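Local coordinates for nitroreductase family protein (Sphingopyxis sp., PDB 7DP1) that reduces dinitroaniline herbicides, and probably other nitroaromatic compounds, with NADPH as electron donor and flavin mononucleotide as bound cofactor, at residues 53-58 with 155-160. The protein carries 1 engineered substitution. Numbering follows the deposited sequence.
Sequences WQATVV and GMWLQS. With FMN (flavin mononucleotide), chain D.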
ATOM      1  N   TRP A  53       5.846   0.517  -9.146  1.00 25.17           N
ATOM      2  CA  TRP A  53       4.589   0.958  -9.736  1.00 26.27           C
ATOM      3  C   TRP A  53       4.717   1.607 -11.121  1.00 29.77           C
ATOM      4  O   TRP A  53       5.626   2.395 -11.382  1.00 31.03           O
ATOM      5  CB  TRP A  53       3.864   1.930  -8.797  1.00 23.80           C
ATOM      6  CG  TRP A  53       4.681   3.054  -8.273  1.00 31.18           C
ATOM      7  CD1 TRP A  53       4.867   4.279  -8.851  1.00 25.15           C
ATOM      8  CD2 TRP A  53       5.425   3.071  -7.045  1.00 31.46           C
ATOM      9  NE1 TRP A  53       5.683   5.052  -8.062  1.00 30.11           N
ATOM     10  CE2 TRP A  53       6.041   4.332  -6.950  1.00 30.17           C
ATOM     11  CE3 TRP A  53       5.624   2.135  -6.014  1.00 33.66           C
ATOM     12  CZ2 TRP A  53       6.861   4.688  -5.869  1.00 30.20           C
ATOM     13  CZ3 TRP A  53       6.424   2.495  -4.926  1.00 26.64           C
ATOM     14  CH2 TRP A  53       7.036   3.761  -4.868  1.00 28.30           C
ATOM     15  N   GLN A  54       3.775   1.285 -11.992  1.00 25.13           N
ATOM     16  CA  GLN A  54       3.682   1.932 -13.311  1.00 33.55           C
ATOM     17  C   GLN A  54       2.227   2.259 -13.570  1.00 29.77           C
ATOM     18  O   GLN A  54       1.349   1.476 -13.225  1.00 35.53           O
ATOM     19  CB  GLN A  54       4.229   1.032 -14.421  1.00 38.90           C
ATOM     20  CG  GLN A  54       5.740   0.932 -14.452  1.00 53.04           C
ATOM     21  CD  GLN A  54       6.232  -0.071 -15.480  1.00 66.81           C
ATOM     22  OE1 GLN A  54       6.573  -1.207 -15.151  1.00 73.13           O
ATOM     23  NE2 GLN A  54       6.246   0.340 -16.736  1.00 72.04           N
ATOM     24  N   ALA A  55       1.954   3.392 -14.193  1.00 28.55           N
ATOM     25  CA  ALA A  55       0.561   3.758 -14.376  1.00 30.09           C
ATOM     26  C   ALA A  55       0.280   4.274 -15.760  1.00 36.24           C
ATOM     27  O   ALA A  55       1.050   5.047 -16.315  1.00 45.81           O
ATOM     28  CB  ALA A  55       0.141   4.797 -13.347  1.00 26.39           C
ATOM     29  N   THR A  56      -0.850   3.842 -16.303  1.00 37.06           N
ATOM     30  CA  THR A  56      -1.367   4.385 -17.537  1.00 35.35           C
ATOM     31  C   THR A  56      -2.639   5.180 -17.246  1.00 41.72           C
ATOM     32  O   THR A  56      -3.667   4.624 -16.854  1.00 36.99           O
ATOM     33  CB  THR A  56      -1.636   3.279 -18.549  1.00 43.48           C
ATOM     34  OG1 THR A  56      -0.396   2.614 -18.816  1.00 40.45           O
ATOM     35  CG2 THR A  56      -2.205   3.857 -19.861  1.00 37.05           C
ATOM     36  N   VAL A  57      -2.546   6.494 -17.408  1.00 32.33           N
ATOM     37  CA  VAL A  57      -3.668   7.381 -17.128  1.00 33.84           C
ATOM     38  C   VAL A  57      -4.430   7.684 -18.387  1.00 44.92           C
ATOM     39  O   VAL A  57      -3.872   8.259 -19.335  1.00 43.33           O
ATOM     40  CB  VAL A  57      -3.188   8.688 -16.500  1.00 36.36           C
ATOM     41  CG1 VAL A  57      -4.362   9.589 -16.175  1.00 43.87           C
ATOM     42  CG2 VAL A  57      -2.358   8.371 -15.235  1.00 36.87           C
ATOM     43  N   VAL A  58      -5.713   7.326 -18.403  1.00 45.26           N
ATOM     44  CA  VAL A  58      -6.503   7.559 -19.607  1.00 44.91           C
ATOM     45  C   VAL A  58      -7.681   8.504 -19.387  1.00 40.22           C
ATOM     46  O   VAL A  58      -8.197   8.636 -18.279  1.00 46.70           O
ATOM     47  CB  VAL A  58      -7.022   6.231 -20.203  1.00 46.47           C
ATOM     48  CG1 VAL A  58      -5.856   5.320 -20.549  1.00 41.83           C
ATOM     49  CG2 VAL A  58      -7.992   5.546 -19.248  1.00 45.40           C
ATOM     50  N   GLY A 155       0.718  -0.487  -3.255  1.00 22.93           N
ATOM     51  CA  GLY A 155      -0.307   0.024  -2.342  1.00 19.37           C
ATOM     52  C   GLY A 155       0.171   1.296  -1.671  1.00 23.57           C
ATOM     53  O   GLY A 155      -0.561   2.278  -1.533  1.00 25.55           O
ATOM     54  N   MET A 156       1.434   1.294  -1.284  1.00 23.19           N
ATOM     55  CA  MET A 156       2.015   2.465  -0.629  1.00 23.07           C
ATOM     56  C   MET A 156       1.901   3.648  -1.560  1.00 24.53           C
ATOM     57  O   MET A 156       1.484   4.735  -1.153  1.00 22.79           O
ATOM     58  CB  MET A 156       3.467   2.198  -0.242  1.00 22.69           C
ATOM     59  CG  MET A 156       3.610   1.165   0.890  1.00 25.74           C
ATOM     60  SD  MET A 156       5.348   0.750   1.123  1.00 27.29           S
ATOM     61  CE  MET A 156       5.130  -0.881   1.872  1.00 27.28           C
ATOM     62  N   TRP A 157       2.265   3.436  -2.817  1.00 21.96           N
ATOM     63  CA  TRP A 157       2.141   4.505  -3.831  1.00 18.62           C
ATOM     64  C   TRP A 157       0.700   4.920  -4.062  1.00 20.60           C
ATOM     65  O   TRP A 157       0.364   6.105  -4.043  1.00 19.08           O
ATOM     66  CB  TRP A 157       2.745   4.070  -5.152  1.00 29.22           C
ATOM     67  CG  TRP A 157       2.626   5.098  -6.238  1.00 29.75           C
ATOM     68  CD1 TRP A 157       3.433   6.179  -6.418  1.00 31.52           C
ATOM     69  CD2 TRP A 157       1.666   5.130  -7.321  1.00 26.85           C
ATOM     70  NE1 TRP A 157       3.051   6.881  -7.542  1.00 29.57           N
ATOM     71  CE2 TRP A 157       1.966   6.267  -8.111  1.00 33.12           C
ATOM     72  CE3 TRP A 157       0.582   4.325  -7.684  1.00 35.68           C
ATOM     73  CZ2 TRP A 157       1.221   6.623  -9.267  1.00 31.97           C
ATOM     74  CZ3 TRP A 157      -0.165   4.681  -8.827  1.00 40.80           C
ATOM     75  CH2 TRP A 157       0.163   5.825  -9.598  1.00 35.33           C
ATOM     76  N   LEU A 158      -0.157   3.934  -4.282  1.00 19.76           N
ATOM     77  CA  LEU A 158      -1.559   4.207  -4.557  1.00 18.66           C
ATOM     78  C   LEU A 158      -2.219   5.014  -3.454  1.00 26.68           C
ATOM     79  O   LEU A 158      -2.950   5.965  -3.725  1.00 28.00           O
ATOM     80  CB  LEU A 158      -2.334   2.890  -4.758  1.00 20.07           C
ATOM     81  CG  LEU A 158      -3.733   3.148  -5.313  1.00 30.13           C
ATOM     82  CD1 LEU A 158      -3.638   3.768  -6.719  1.00 35.63           C
ATOM     83  CD2 LEU A 158      -4.557   1.878  -5.331  1.00 29.27           C
ATOM     84  N   GLN A 159      -2.008   4.613  -2.192  1.00 28.88           N
ATOM     85  CA  GLN A 159      -2.559   5.396  -1.087  1.00 27.88           C
ATOM     86  C   GLN A 159      -1.968   6.812  -1.057  1.00 28.75           C
ATOM     87  O   GLN A 159      -2.637   7.767  -0.680  1.00 30.61           O
ATOM     88  CB  GLN A 159      -2.310   4.695   0.261  1.00 28.37           C
ATOM     89  CG  GLN A 159      -2.715   5.505   1.497  1.00 26.91           C
ATOM     90  CD  GLN A 159      -4.227   5.613   1.673  1.00 32.44           C
ATOM     91  OE1 GLN A 159      -5.010   5.502   0.704  1.00 33.10           O
ATOM     92  NE2 GLN A 159      -4.650   5.835   2.909  1.00 29.98           N
ATOM     93  N   SER A 160      -0.704   6.957  -1.430  1.00 24.76           N
ATOM     94  CA  SER A 160      -0.161   8.318  -1.551  1.00 27.06           C
ATOM     95  C   SER A 160      -0.986   9.138  -2.540  1.00 32.44           C
ATOM     96  O   SER A 160      -1.386  10.288  -2.250  1.00 25.38           O
ATOM     97  CB  SER A 160       1.302   8.276  -1.979  1.00 31.69           C
ATOM     98  OG  SER A 160       2.067   7.599  -0.992  1.00 27.37           O
TER
HETATM   99  N1  FMN D 301      15.359  -0.226   4.481  1.00 31.27           N
HETATM  100  C2  FMN D 301      16.345  -0.884   5.171  1.00 39.57           C
HETATM  101  O2  FMN D 301      17.374  -0.282   5.449  1.00 40.81           O
HETATM  102  N3  FMN D 301      16.176  -2.199   5.561  1.00 41.23           N
HETATM  103  C4  FMN D 301      15.016  -2.886   5.277  1.00 41.91           C
HETATM  104  O4  FMN D 301      14.904  -4.066   5.658  1.00 38.71           O
HETATM  105  C4A FMN D 301      14.011  -2.218   4.565  1.00 39.88           C
HETATM  106  N5  FMN D 301      12.830  -2.842   4.239  1.00 39.74           N
HETATM  107  C5A FMN D 301      11.834  -2.156   3.573  1.00 35.17           C
HETATM  108  C6  FMN D 301      10.648  -2.802   3.275  1.00 32.89           C
HETATM  109  C7  FMN D 301       9.644  -2.120   2.598  1.00 33.53           C
HETATM  110  C7M FMN D 301       8.355  -2.821   2.303  1.00 33.13           C
HETATM  111  C8  FMN D 301       9.824  -0.798   2.213  1.00 31.09           C
HETATM  112  C8M FMN D 301       8.716  -0.051   1.520  1.00 25.85           C
HETATM  113  C9  FMN D 301      11.014  -0.153   2.511  1.00 25.50           C
HETATM  114  C9A FMN D 301      12.018  -0.831   3.199  1.00 29.59           C
HETATM  115  N10 FMN D 301      13.217  -0.208   3.502  1.00 29.79           N
HETATM  116  C10 FMN D 301      14.194  -0.891   4.180  1.00 32.09           C
HETATM  117  C1' FMN D 301      13.475   1.228   3.136  1.00 23.45           C
HETATM  118  C2' FMN D 301      13.768   1.415   1.650  1.00 28.64           C
HETATM  119  O2' FMN D 301      15.104   1.080   1.364  1.00 26.45           O
HETATM  120  C3' FMN D 301      13.496   2.883   1.321  1.00 27.83           C
HETATM  121  O3' FMN D 301      12.123   3.161   1.493  1.00 30.23           O
HETATM  122  C4' FMN D 301      13.910   3.294  -0.090  1.00 28.55           C
HETATM  123  O4' FMN D 301      15.321   3.194  -0.164  1.00 36.72           O
HETATM  124  C5' FMN D 301      13.514   4.758  -0.278  1.00 29.84           C
HETATM  125  O5' FMN D 301      14.119   5.552   0.746  1.00 35.36           O
HETATM  126  P   FMN D 301      13.224   6.507   1.704  1.00 33.06           P
HETATM  127  O1P FMN D 301      14.177   7.041   2.759  1.00 37.97           O
HETATM  128  O2P FMN D 301      12.602   7.664   0.973  1.00 34.12           O
HETATM  129  O3P FMN D 301      12.087   5.678   2.243  1.00 32.06           O
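A stacked pair of tryptophans, W53 and W157, joins the start of strand 54-59, outermost within this chain, to helix 148-167 in the buried core of the subunit. Their five-membered rings lie face to face, with centroids 3.5 Å apart and planes at 17°. The overlap is offset: CD1 of W157 sits over the rim of the W53 ring, 3.0 Å from W53 NE1. The two NE1 atoms are both donors and do not bond to each other; that of W53 is hydrogen-bonded to Q42 OE1. The six-membered rings point apart. W157 CB fills the place over the W53 benzene ring as a CH-pi contact, 3.6 Å from the centroid. CG of W157 stands anti to its backbone N (chi1 179°), which carries the indole off the helix toward the strand. W157 CH2 meets A55 CB obliquely there, at 3.9 Å. In this nitroreductase fold the helix belongs to the dimer core. S160 OG is hydrogen-bonded to Q159 NE2 of the second subunit, and Q159 NE2 to S160 OG of that subunit, so the bond is made twice. Strand 54-59 pairs in parallel with a strand of that chain. S160 OG also donates to M156 O at 2.9 Å, and S160 N reaches the same oxygen from the opposite face of the carbonyl plane. One residue before W157, M156 extends to the flavin, its SD 3.5 Å from C8M of FMN. An alanine in place of W53 would probably expose one face of the W157 indole to a gap and leave Q42 OE1 without this donor.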